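PDB 2QN0: neurotoxin from Clostridium botulinum, which probably blocks neurotransmitter release by cleaving SNARE proteins as the zinc protease light chain of botulinum neurotoxin type C1. Local coordinates for residues E104-I107 with Y108-T112; A36-I39 with T40-W44; M235-Y239 with G240-P244. All blocks are in the same frame, centred on the assembly; numbering follows the deposited sequence.

Contact 1: E104-I107 with Y108-T112; sequences EELI and YRLST
E105 and R109, one turn apart on helix 101-112, form an i to i+4 salt bridge along the helix flank. OE2 of E105 accepts from NE of R109 at 2.6 Å, with a nearly straight N-H...O angle of 170°. The carboxylate offers its anti lone pair, the one pointing away from OE1, and OE2 lies almost in the guanidinium plane, although the two flat groups are turned 77° against each other. The bend of the glutamate at chi2 (59°) brings the acid round to the extended arginine; NH2 of R109 makes a second salt bridge with E353 of helix 344-357. One carboxylate thus meets NE and another meets NH2, an arrangement that should fix the rotation of the guanidinium and offset the nearby charge of R331.

Regular helical bonds run alongside, among them R109 N to E105 O and L110 N to L106 O. At the C-terminal end the pattern is enriched: I107 O takes both S111 N at 2.9 Å and S111 OG at 2.7 Å, the two donors arriving from opposite faces of the carbonyl plane. In the next step T112 OG1 bonds back to Y108 O and sits 3.5 Å above one face of the Y108 ring, toward its rim.

I107 packs on F94 and I97 of helix 80-97, while L106 and L110 carry the apolar contact between the two segments. The leucines lie side by side and point the same way, and both touch M235 of the zinc-binding helix 223-238. Their CD1 atoms, L106 CD1 and L110 CD1, meet at 4.1 Å.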
ATOM      1  N   GLU A 104       8.547  -9.567  -6.715  1.00 16.61           N
ATOM      2  CA  GLU A 104       9.836  -8.908  -6.875  1.00 17.15           C
ATOM      3  C   GLU A 104       9.658  -7.699  -7.793  1.00 16.52           C
ATOM      4  O   GLU A 104      10.230  -6.635  -7.552  1.00 16.06           O
ATOM      5  CB  GLU A 104      10.860  -9.874  -7.480  1.00 19.98           C
ATOM      6  CG  GLU A 104      12.258  -9.286  -7.579  1.00 27.82           C
ATOM      7  CD  GLU A 104      13.243 -10.224  -8.250  1.00 33.25           C
ATOM      8  OE1 GLU A 104      13.292 -11.411  -7.865  1.00 36.02           O
ATOM      9  OE2 GLU A 104      13.972  -9.771  -9.158  1.00 37.93           O
ATOM     10  N   GLU A 105       8.855  -7.860  -8.841  1.00 16.55           N
ATOM     11  CA  GLU A 105       8.611  -6.769  -9.785  1.00 17.02           C
ATOM     12  C   GLU A 105       7.812  -5.654  -9.114  1.00 15.38           C
ATOM     13  O   GLU A 105       8.076  -4.471  -9.333  1.00 16.75           O
ATOM     14  CB  GLU A 105       7.865  -7.290 -11.018  1.00 18.50           C
ATOM     15  CG  GLU A 105       7.639  -6.252 -12.116  1.00 22.55           C
ATOM     16  CD  GLU A 105       8.935  -5.656 -12.656  1.00 27.17           C
ATOM     17  OE1 GLU A 105       9.940  -6.392 -12.757  1.00 29.94           O
ATOM     18  OE2 GLU A 105       8.943  -4.452 -12.995  1.00 29.73           O
ATOM     19  N   LEU A 106       6.830  -6.034  -8.299  1.00 14.88           N
ATOM     20  CA  LEU A 106       6.011  -5.059  -7.582  1.00 14.42           C
ATOM     21  C   LEU A 106       6.909  -4.204  -6.689  1.00 14.34           C
ATOM     22  O   LEU A 106       6.834  -2.972  -6.699  1.00 14.75           O
ATOM     23  CB  LEU A 106       4.964  -5.783  -6.727  1.00 12.07           C
ATOM     24  CG  LEU A 106       4.085  -4.938  -5.802  1.00 14.03           C
ATOM     25  CD1 LEU A 106       3.227  -3.975  -6.629  1.00 15.11           C
ATOM     26  CD2 LEU A 106       3.204  -5.858  -4.971  1.00 13.46           C
ATOM     27  N   ILE A 107       7.770  -4.863  -5.920  1.00 13.49           N
ATOM     28  CA  ILE A 107       8.682  -4.152  -5.029  1.00 13.60           C
ATOM     29  C   ILE A 107       9.676  -3.303  -5.820  1.00 13.90           C
ATOM     30  O   ILE A 107       9.973  -2.164  -5.452  1.00 14.57           O
ATOM     31  CB  ILE A 107       9.451  -5.147  -4.126  1.00 15.32           C
ATOM     32  CG1 ILE A 107       8.461  -5.871  -3.209  1.00 15.34           C
ATOM     33  CG2 ILE A 107      10.495  -4.406  -3.293  1.00 17.39           C
ATOM     34  CD1 ILE A 107       9.063  -7.028  -2.418  1.00 15.66           C
ATOM     35  N   TYR A 108      10.188  -3.857  -6.912  1.00 14.82           N
ATOM     36  CA  TYR A 108      11.142  -3.135  -7.742  1.00 15.53           C
ATOM     37  C   TYR A 108      10.538  -1.825  -8.243  1.00 15.31           C
ATOM     38  O   TYR A 108      11.143  -0.759  -8.123  1.00 14.82           O
ATOM     39  CB  TYR A 108      11.556  -3.989  -8.942  1.00 18.35           C
ATOM     40  CG  TYR A 108      12.431  -3.247  -9.925  1.00 23.48           C
ATOM     41  CD1 TYR A 108      13.777  -3.007  -9.652  1.00 26.16           C
ATOM     42  CD2 TYR A 108      11.897  -2.733 -11.108  1.00 27.89           C
ATOM     43  CE1 TYR A 108      14.572  -2.271 -10.533  1.00 28.16           C
ATOM     44  CE2 TYR A 108      12.681  -1.996 -11.993  1.00 30.70           C
ATOM     45  CZ  TYR A 108      14.016  -1.769 -11.698  1.00 30.99           C
ATOM     46  OH  TYR A 108      14.789  -1.030 -12.565  1.00 34.80           O
ATOM     47  N   ARG A 109       9.339  -1.902  -8.807  1.00 14.60           N
ATOM     48  CA  ARG A 109       8.697  -0.703  -9.330  1.00 14.60           C
ATOM     49  C   ARG A 109       8.420   0.338  -8.255  1.00 15.04           C
ATOM     50  O   ARG A 109       8.755   1.510  -8.416  1.00 13.38           O
ATOM     51  CB  ARG A 109       7.403  -1.074 -10.059  1.00 16.00           C
ATOM     52  CG  ARG A 109       7.647  -1.995 -11.245  1.00 18.60           C
ATOM     53  CD  ARG A 109       6.405  -2.183 -12.094  1.00 25.93           C
ATOM     54  NE  ARG A 109       6.623  -3.215 -13.104  1.00 28.96           N
ATOM     55  CZ  ARG A 109       5.798  -3.467 -14.114  1.00 29.74           C
ATOM     56  NH1 ARG A 109       4.689  -2.757 -14.265  1.00 30.97           N
ATOM     57  NH2 ARG A 109       6.081  -4.442 -14.968  1.00 31.54           N
ATOM     58  N   LEU A 110       7.811  -0.084  -7.154  1.00 14.13           N
ATOM     59  CA  LEU A 110       7.504   0.848  -6.073  1.00 14.75           C
ATOM     60  C   LEU A 110       8.741   1.467  -5.421  1.00 14.08           C
ATOM     61  O   LEU A 110       8.690   2.597  -4.937  1.00 14.78           O
ATOM     62  CB  LEU A 110       6.670   0.151  -4.997  1.00 12.83           C
ATOM     63  CG  LEU A 110       5.212  -0.141  -5.363  1.00 13.24           C
ATOM     64  CD1 LEU A 110       4.550  -0.931  -4.240  1.00 12.70           C
ATOM     65  CD2 LEU A 110       4.473   1.172  -5.596  1.00 13.33           C
ATOM     66  N   SER A 111       9.847   0.734  -5.411  1.00 14.97           N
ATOM     67  CA  SER A 111      11.062   1.230  -4.776  1.00 14.81           C
ATOM     68  C   SER A 111      12.023   1.922  -5.725  1.00 16.28           C
ATOM     69  O   SER A 111      13.017   2.491  -5.280  1.00 15.55           O
ATOM     70  CB  SER A 111      11.798   0.078  -4.080  1.00 14.76           C
ATOM     71  OG  SER A 111      12.335  -0.830  -5.025  1.00 15.39           O
ATOM     72  N   THR A 112      11.724   1.889  -7.023  1.00 15.58           N
ATOM     73  CA  THR A 112      12.598   2.504  -8.019  1.00 15.74           C
ATOM     74  C   THR A 112      11.980   3.683  -8.767  1.00 16.32           C
ATOM     75  O   THR A 112      12.594   4.744  -8.864  1.00 15.98           O
ATOM     76  CB  THR A 112      13.058   1.460  -9.054  1.00 17.48           C
ATOM     77  OG1 THR A 112      13.693   0.369  -8.375  1.00 22.50           O
ATOM     78  CG2 THR A 112      14.042   2.080 -10.035  1.00 21.06           C
TER

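Contact 2: A36-I39 with T40-W44; sequences AFRI and TGNIW
The indole of W44 carries R38 on one face, where the two residues form an antiparallel non-hydrogen-bonded pair in the hairpin of strands 34-38 and 43-46. CB of R38 stands 3.7 Å from the centroid of the six-membered ring and only 2° off its normal, a CH-pi contact. The arginine side chain leaves with CG anti to the backbone N (chi1 -172°) and bends at chi3, which sets the guanidinium against the CZ2 side of the indole, next to the turn. There CZ2 of W44 lies over the centre of one guanidinium face, 3.4 Å from R38 CZ; with the planes 54° apart, this is an oblique approach and not a flat stack.

At the guanidinium edge, NH1 of R38 donates to G41 O at 2.8 Å. NH1 lies above the carbonyl plane of G41, not on a lone pair, while G41 O stays close to the guanidinium plane. NE and NH2 are taken by N18 OD1 and K17 O, so all three nitrogens of the group are engaged.

The connection is a type II' turn from T40 to I43, with G41 at positive phi, and I39 and T40 together opposite I43 make a classic beta bulge. I39 N bonds to I43 O at 2.9 Å. Away from the indole, beside helices 80-97 and 101-112, the isoleucines cross obliquely, with I39 CD1 3.9 Å from I43 CG2.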
ATOM      1  N   ALA A  36      12.528   6.124  11.241  1.00 18.46           N
ATOM      2  CA  ALA A  36      12.150   5.438  10.007  1.00 18.39           C
ATOM      3  C   ALA A  36      13.250   4.506   9.501  1.00 18.60           C
ATOM      4  O   ALA A  36      14.437   4.743   9.733  1.00 18.98           O
ATOM      5  CB  ALA A  36      11.809   6.472   8.938  1.00 16.01           C
ATOM      6  N   PHE A  37      12.845   3.459   8.783  1.00 16.91           N
ATOM      7  CA  PHE A  37      13.768   2.456   8.258  1.00 16.02           C
ATOM      8  C   PHE A  37      13.517   2.200   6.772  1.00 16.19           C
ATOM      9  O   PHE A  37      12.370   2.046   6.351  1.00 16.01           O
ATOM     10  CB  PHE A  37      13.581   1.148   9.026  1.00 15.91           C
ATOM     11  CG  PHE A  37      13.635   1.313  10.520  1.00 16.81           C
ATOM     12  CD1 PHE A  37      14.796   1.007  11.226  1.00 18.42           C
ATOM     13  CD2 PHE A  37      12.538   1.812  11.214  1.00 15.99           C
ATOM     14  CE1 PHE A  37      14.862   1.198  12.607  1.00 17.49           C
ATOM     15  CE2 PHE A  37      12.591   2.009  12.595  1.00 19.73           C
ATOM     16  CZ  PHE A  37      13.763   1.700  13.292  1.00 18.43           C
ATOM     17  N   ARG A  38      14.586   2.141   5.984  1.00 15.51           N
ATOM     18  CA  ARG A  38      14.455   1.905   4.546  1.00 15.08           C
ATOM     19  C   ARG A  38      14.388   0.407   4.250  1.00 17.51           C
ATOM     20  O   ARG A  38      15.375  -0.312   4.418  1.00 18.60           O
ATOM     21  CB  ARG A  38      15.642   2.529   3.794  1.00 16.35           C
ATOM     22  CG  ARG A  38      15.507   2.512   2.264  1.00 16.21           C
ATOM     23  CD  ARG A  38      16.876   2.616   1.571  1.00 16.95           C
ATOM     24  NE  ARG A  38      17.598   3.846   1.898  1.00 16.80           N
ATOM     25  CZ  ARG A  38      17.428   5.013   1.279  1.00 19.86           C
ATOM     26  NH1 ARG A  38      16.554   5.124   0.288  1.00 18.78           N
ATOM     27  NH2 ARG A  38      18.140   6.071   1.652  1.00 17.62           N
ATOM     28  N   ILE A  39      13.219  -0.066   3.821  1.00 15.99           N
ATOM     29  CA  ILE A  39      13.043  -1.478   3.495  1.00 17.25           C
ATOM     30  C   ILE A  39      13.922  -1.799   2.289  1.00 17.52           C
ATOM     31  O   ILE A  39      14.700  -2.753   2.298  1.00 16.71           O
ATOM     32  CB  ILE A  39      11.560  -1.792   3.161  1.00 17.62           C
ATOM     33  CG1 ILE A  39      10.690  -1.507   4.387  1.00 21.67           C
ATOM     34  CG2 ILE A  39      11.417  -3.243   2.708  1.00 19.64           C
ATOM     35  CD1 ILE A  39       9.206  -1.756   4.173  1.00 22.72           C
ATOM     36  N   THR A  40      13.781  -0.988   1.247  1.00 16.34           N
ATOM     37  CA  THR A  40      14.577  -1.127   0.035  1.00 17.41           C
ATOM     38  C   THR A  40      14.263   0.060  -0.866  1.00 16.45           C
ATOM     39  O   THR A  40      13.124   0.516  -0.925  1.00 16.03           O
ATOM     40  CB  THR A  40      14.285  -2.451  -0.712  1.00 19.00           C
ATOM     41  OG1 THR A  40      15.187  -2.578  -1.819  1.00 20.60           O
ATOM     42  CG2 THR A  40      12.854  -2.485  -1.229  1.00 18.31           C
ATOM     43  N   GLY A  41      15.278   0.583  -1.543  1.00 15.86           N
ATOM     44  CA  GLY A  41      15.055   1.718  -2.419  1.00 14.65           C
ATOM     45  C   GLY A  41      14.283   2.854  -1.770  1.00 16.81           C
ATOM     46  O   GLY A  41      14.633   3.322  -0.683  1.00 16.86           O
ATOM     47  N   ASN A  42      13.209   3.284  -2.427  1.00 14.17           N
ATOM     48  CA  ASN A  42      12.409   4.391  -1.929  1.00 15.77           C
ATOM     49  C   ASN A  42      11.195   3.984  -1.093  1.00 16.34           C
ATOM     50  O   ASN A  42      10.240   4.746  -0.964  1.00 15.47           O
ATOM     51  CB  ASN A  42      11.976   5.268  -3.106  1.00 18.62           C
ATOM     52  CG  ASN A  42      13.163   5.805  -3.899  1.00 19.12           C
ATOM     53  OD1 ASN A  42      13.140   5.834  -5.129  1.00 21.46           O
ATOM     54  ND2 ASN A  42      14.202   6.238  -3.192  1.00 16.71           N
ATOM     55  N   ILE A  43      11.232   2.780  -0.531  1.00 14.59           N
ATOM     56  CA  ILE A  43      10.147   2.308   0.326  1.00 13.02           C
ATOM     57  C   ILE A  43      10.650   2.355   1.770  1.00 15.01           C
ATOM     58  O   ILE A  43      11.633   1.697   2.111  1.00 16.00           O
ATOM     59  CB  ILE A  43       9.748   0.854   0.017  1.00 13.87           C
ATOM     60  CG1 ILE A  43       9.231   0.737  -1.422  1.00 13.99           C
ATOM     61  CG2 ILE A  43       8.660   0.404   1.002  1.00 14.80           C
ATOM     62  CD1 ILE A  43       8.894  -0.693  -1.828  1.00 14.20           C
ATOM     63  N   TRP A  44       9.971   3.134   2.605  1.00 14.07           N
ATOM     64  CA  TRP A  44      10.343   3.280   4.007  1.00 14.43           C
ATOM     65  C   TRP A  44       9.234   2.804   4.927  1.00 16.35           C
ATOM     66  O   TRP A  44       8.072   2.727   4.531  1.00 16.33           O
ATOM     67  CB  TRP A  44      10.623   4.748   4.334  1.00 15.03           C
ATOM     68  CG  TRP A  44      11.841   5.305   3.677  1.00 15.94           C
ATOM     69  CD1 TRP A  44      11.985   5.660   2.365  1.00 16.55           C
ATOM     70  CD2 TRP A  44      13.101   5.554   4.305  1.00 16.62           C
ATOM     71  NE1 TRP A  44      13.264   6.116   2.136  1.00 16.83           N
ATOM     72  CE2 TRP A  44      13.970   6.060   3.311  1.00 17.11           C
ATOM     73  CE3 TRP A  44      13.583   5.396   5.614  1.00 16.54           C
ATOM     74  CZ2 TRP A  44      15.298   6.411   3.585  1.00 17.99           C
ATOM     75  CZ3 TRP A  44      14.907   5.744   5.886  1.00 16.50           C
ATOM     76  CH2 TRP A  44      15.746   6.246   4.874  1.00 18.13           C
TER

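Contact 3: M235-Y239 with G240-P244; sequences MHNLY and GIAIP
A chi1 of 61° places CG1 of I241 between its own backbone N and carbonyl carbon, and from there it reaches back to the last helical turn, lying 3.6 Å from H236 O and 4.1 Å from H236 CB. On the histidine, chi1 of -56° sets the ring beside the backbone N, and CD1 of I241 approaches that ring obliquely. N237 uses its oxygen: OD1 touches A242 CB at 3.4 Å, while ND2 is bonded to S190 OG, which holds the amide from its other end.

G240 is the first residue to leave helical geometry, with phi 65°. I241 N then donates to H236 O at 2.9 Å; a second, weak and less certain bond runs from G240 N to N237 O. Beyond them, L354 of helix 344-357 and Y297 of helix 283-304 touch I241, which is buried.

The I241 N to H236 O bond, the weaker, doubtful one from G240 N and the positive phi of G240 fit a Schellman motif. It ends helix 223-238, which carries the HExxH zinc-binding sequence with the metal ligands H229 and H233.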
ATOM      1  N   MET A 235       0.698   1.406  -6.188  1.00 12.56           N
ATOM      2  CA  MET A 235       1.104   1.343  -7.591  1.00 14.49           C
ATOM      3  C   MET A 235       0.265   2.326  -8.405  1.00 14.60           C
ATOM      4  O   MET A 235       0.791   3.085  -9.223  1.00 13.79           O
ATOM      5  CB  MET A 235       0.915  -0.074  -8.139  1.00 15.34           C
ATOM      6  CG  MET A 235       1.991  -1.057  -7.711  1.00 17.30           C
ATOM      7  SD  MET A 235       3.540  -0.817  -8.622  1.00 20.34           S
ATOM      8  CE  MET A 235       3.297  -1.934  -9.994  1.00 19.60           C
ATOM      9  N   HIS A 236      -1.045   2.315  -8.179  1.00 15.07           N
ATOM     10  CA  HIS A 236      -1.932   3.220  -8.901  1.00 14.14           C
ATOM     11  C   HIS A 236      -1.546   4.667  -8.601  1.00 16.09           C
ATOM     12  O   HIS A 236      -1.528   5.512  -9.500  1.00 14.77           O
ATOM     13  CB  HIS A 236      -3.384   2.978  -8.487  1.00 14.78           C
ATOM     14  CG  HIS A 236      -3.835   1.562  -8.666  1.00 16.23           C
ATOM     15  ND1 HIS A 236      -4.916   1.038  -7.992  1.00 17.57           N
ATOM     16  CD2 HIS A 236      -3.356   0.563  -9.444  1.00 16.16           C
ATOM     17  CE1 HIS A 236      -5.081  -0.225  -8.345  1.00 16.06           C
ATOM     18  NE2 HIS A 236      -4.149  -0.537  -9.225  1.00 16.46           N
ATOM     19  N   ASN A 237      -1.226   4.943  -7.337  1.00 13.27           N
ATOM     20  CA  ASN A 237      -0.844   6.291  -6.910  1.00 13.68           C
ATOM     21  C   ASN A 237       0.492   6.742  -7.494  1.00 14.33           C
ATOM     22  O   ASN A 237       0.654   7.901  -7.866  1.00 15.55           O
ATOM     23  CB  ASN A 237      -0.747   6.378  -5.381  1.00 14.63           C
ATOM     24  CG  ASN A 237      -2.087   6.216  -4.692  1.00 17.40           C
ATOM     25  OD1 ASN A 237      -3.132   6.509  -5.266  1.00 14.89           O
ATOM     26  ND2 ASN A 237      -2.058   5.767  -3.440  1.00 15.29           N
ATOM     27  N   LEU A 238       1.451   5.829  -7.545  1.00 14.10           N
ATOM     28  CA  LEU A 238       2.770   6.143  -8.075  1.00 14.19           C
ATOM     29  C   LEU A 238       2.724   6.457  -9.568  1.00 14.34           C
ATOM     30  O   LEU A 238       3.389   7.378 -10.036  1.00 13.78           O
ATOM     31  CB  LEU A 238       3.722   4.970  -7.833  1.00 13.73           C
ATOM     32  CG  LEU A 238       5.128   5.104  -8.427  1.00 15.17           C
ATOM     33  CD1 LEU A 238       5.787   6.392  -7.923  1.00 14.88           C
ATOM     34  CD2 LEU A 238       5.958   3.879  -8.046  1.00 15.63           C
ATOM     35  N   TYR A 239       1.936   5.683 -10.310  1.00 13.09           N
ATOM     36  CA  TYR A 239       1.831   5.876 -11.753  1.00 14.25           C
ATOM     37  C   TYR A 239       0.752   6.870 -12.174  1.00 15.42           C
ATOM     38  O   TYR A 239       0.493   7.059 -13.365  1.00 14.98           O
ATOM     39  CB  TYR A 239       1.636   4.522 -12.429  1.00 15.71           C
ATOM     40  CG  TYR A 239       2.901   3.694 -12.391  1.00 16.34           C
ATOM     41  CD1 TYR A 239       3.908   3.884 -13.338  1.00 18.64           C
ATOM     42  CD2 TYR A 239       3.124   2.773 -11.366  1.00 16.83           C
ATOM     43  CE1 TYR A 239       5.111   3.181 -13.264  1.00 17.59           C
ATOM     44  CE2 TYR A 239       4.321   2.067 -11.283  1.00 18.05           C
ATOM     45  CZ  TYR A 239       5.308   2.276 -12.232  1.00 21.02           C
ATOM     46  OH  TYR A 239       6.493   1.583 -12.144  1.00 22.85           O
ATOM     47  N   GLY A 240       0.133   7.504 -11.184  1.00 13.86           N
ATOM     48  CA  GLY A 240      -0.874   8.519 -11.448  1.00 15.71           C
ATOM     49  C   GLY A 240      -2.155   8.072 -12.122  1.00 15.83           C
ATOM     50  O   GLY A 240      -2.752   8.832 -12.892  1.00 16.75           O
ATOM     51  N   ILE A 241      -2.592   6.852 -11.832  1.00 14.63           N
ATOM     52  CA  ILE A 241      -3.819   6.345 -12.429  1.00 14.55           C
ATOM     53  C   ILE A 241      -4.890   6.004 -11.396  1.00 15.18           C
ATOM     54  O   ILE A 241      -5.825   5.253 -11.685  1.00 15.30           O
ATOM     55  CB  ILE A 241      -3.547   5.100 -13.298  1.00 14.08           C
ATOM     56  CG1 ILE A 241      -2.965   3.971 -12.439  1.00 14.70           C
ATOM     57  CG2 ILE A 241      -2.590   5.464 -14.424  1.00 14.97           C
ATOM     58  CD1 ILE A 241      -2.956   2.626 -13.127  1.00 17.79           C
ATOM     59  N   ALA A 242      -4.760   6.555 -10.193  1.00 15.35           N
ATOM     60  CA  ALA A 242      -5.742   6.299  -9.140  1.00 16.44           C
ATOM     61  C   ALA A 242      -7.112   6.828  -9.560  1.00 17.92           C
ATOM     62  O   ALA A 242      -7.213   7.886 -10.184  1.00 15.96           O
ATOM     63  CB  ALA A 242      -5.303   6.966  -7.834  1.00 16.62           C
ATOM     64  N   ILE A 243      -8.161   6.084  -9.227  1.00 18.63           N
ATOM     65  CA  ILE A 243      -9.528   6.493  -9.556  1.00 20.10           C
ATOM     66  C   ILE A 243     -10.097   7.231  -8.350  1.00 20.14           C
ATOM     67  O   ILE A 243      -9.980   6.756  -7.220  1.00 19.33           O
ATOM     68  CB  ILE A 243     -10.435   5.273  -9.843  1.00 21.45           C
ATOM     69  CG1 ILE A 243      -9.808   4.386 -10.923  1.00 24.52           C
ATOM     70  CG2 ILE A 243     -11.826   5.749 -10.266  1.00 20.81           C
ATOM     71  CD1 ILE A 243      -9.678   5.044 -12.269  1.00 26.95           C
ATOM     72  N   PRO A 244     -10.714   8.405  -8.568  1.00 20.61           N
ATOM     73  CA  PRO A 244     -11.284   9.171  -7.455  1.00 21.35           C
ATOM     74  C   PRO A 244     -12.226   8.312  -6.613  1.00 22.79           C
ATOM     75  O   PRO A 244     -12.949   7.465  -7.143  1.00 20.05           O
ATOM     76  CB  PRO A 244     -12.007  10.315  -8.161  1.00 22.58           C
ATOM     77  CG  PRO A 244     -11.177  10.525  -9.385  1.00 21.73           C
ATOM     78  CD  PRO A 244     -10.926   9.108  -9.846  1.00 20.97           C
TER

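Overall arrangement
From the N terminus, contact 2 comes first, closing the short hairpin turn between strands 34-38 and 43-46. Contact 1 follows as one stretch of helix 101-112, and contact 3 ends helix 223-238; the three run in series, none nested or crossed. Contact 1 touches both of the others. Its helix end meets the hairpin turn, where S111 O and N42 N probably share a hydrogen bond and I107 packs on T40. L106 and L110 also pack against M235, and R109 against Y239. Contacts 2 and 3 do not touch, so helix 101-112 links the turn of the hairpin, whose strands are inner ones of the mixed sheet, to the zinc-binding helix.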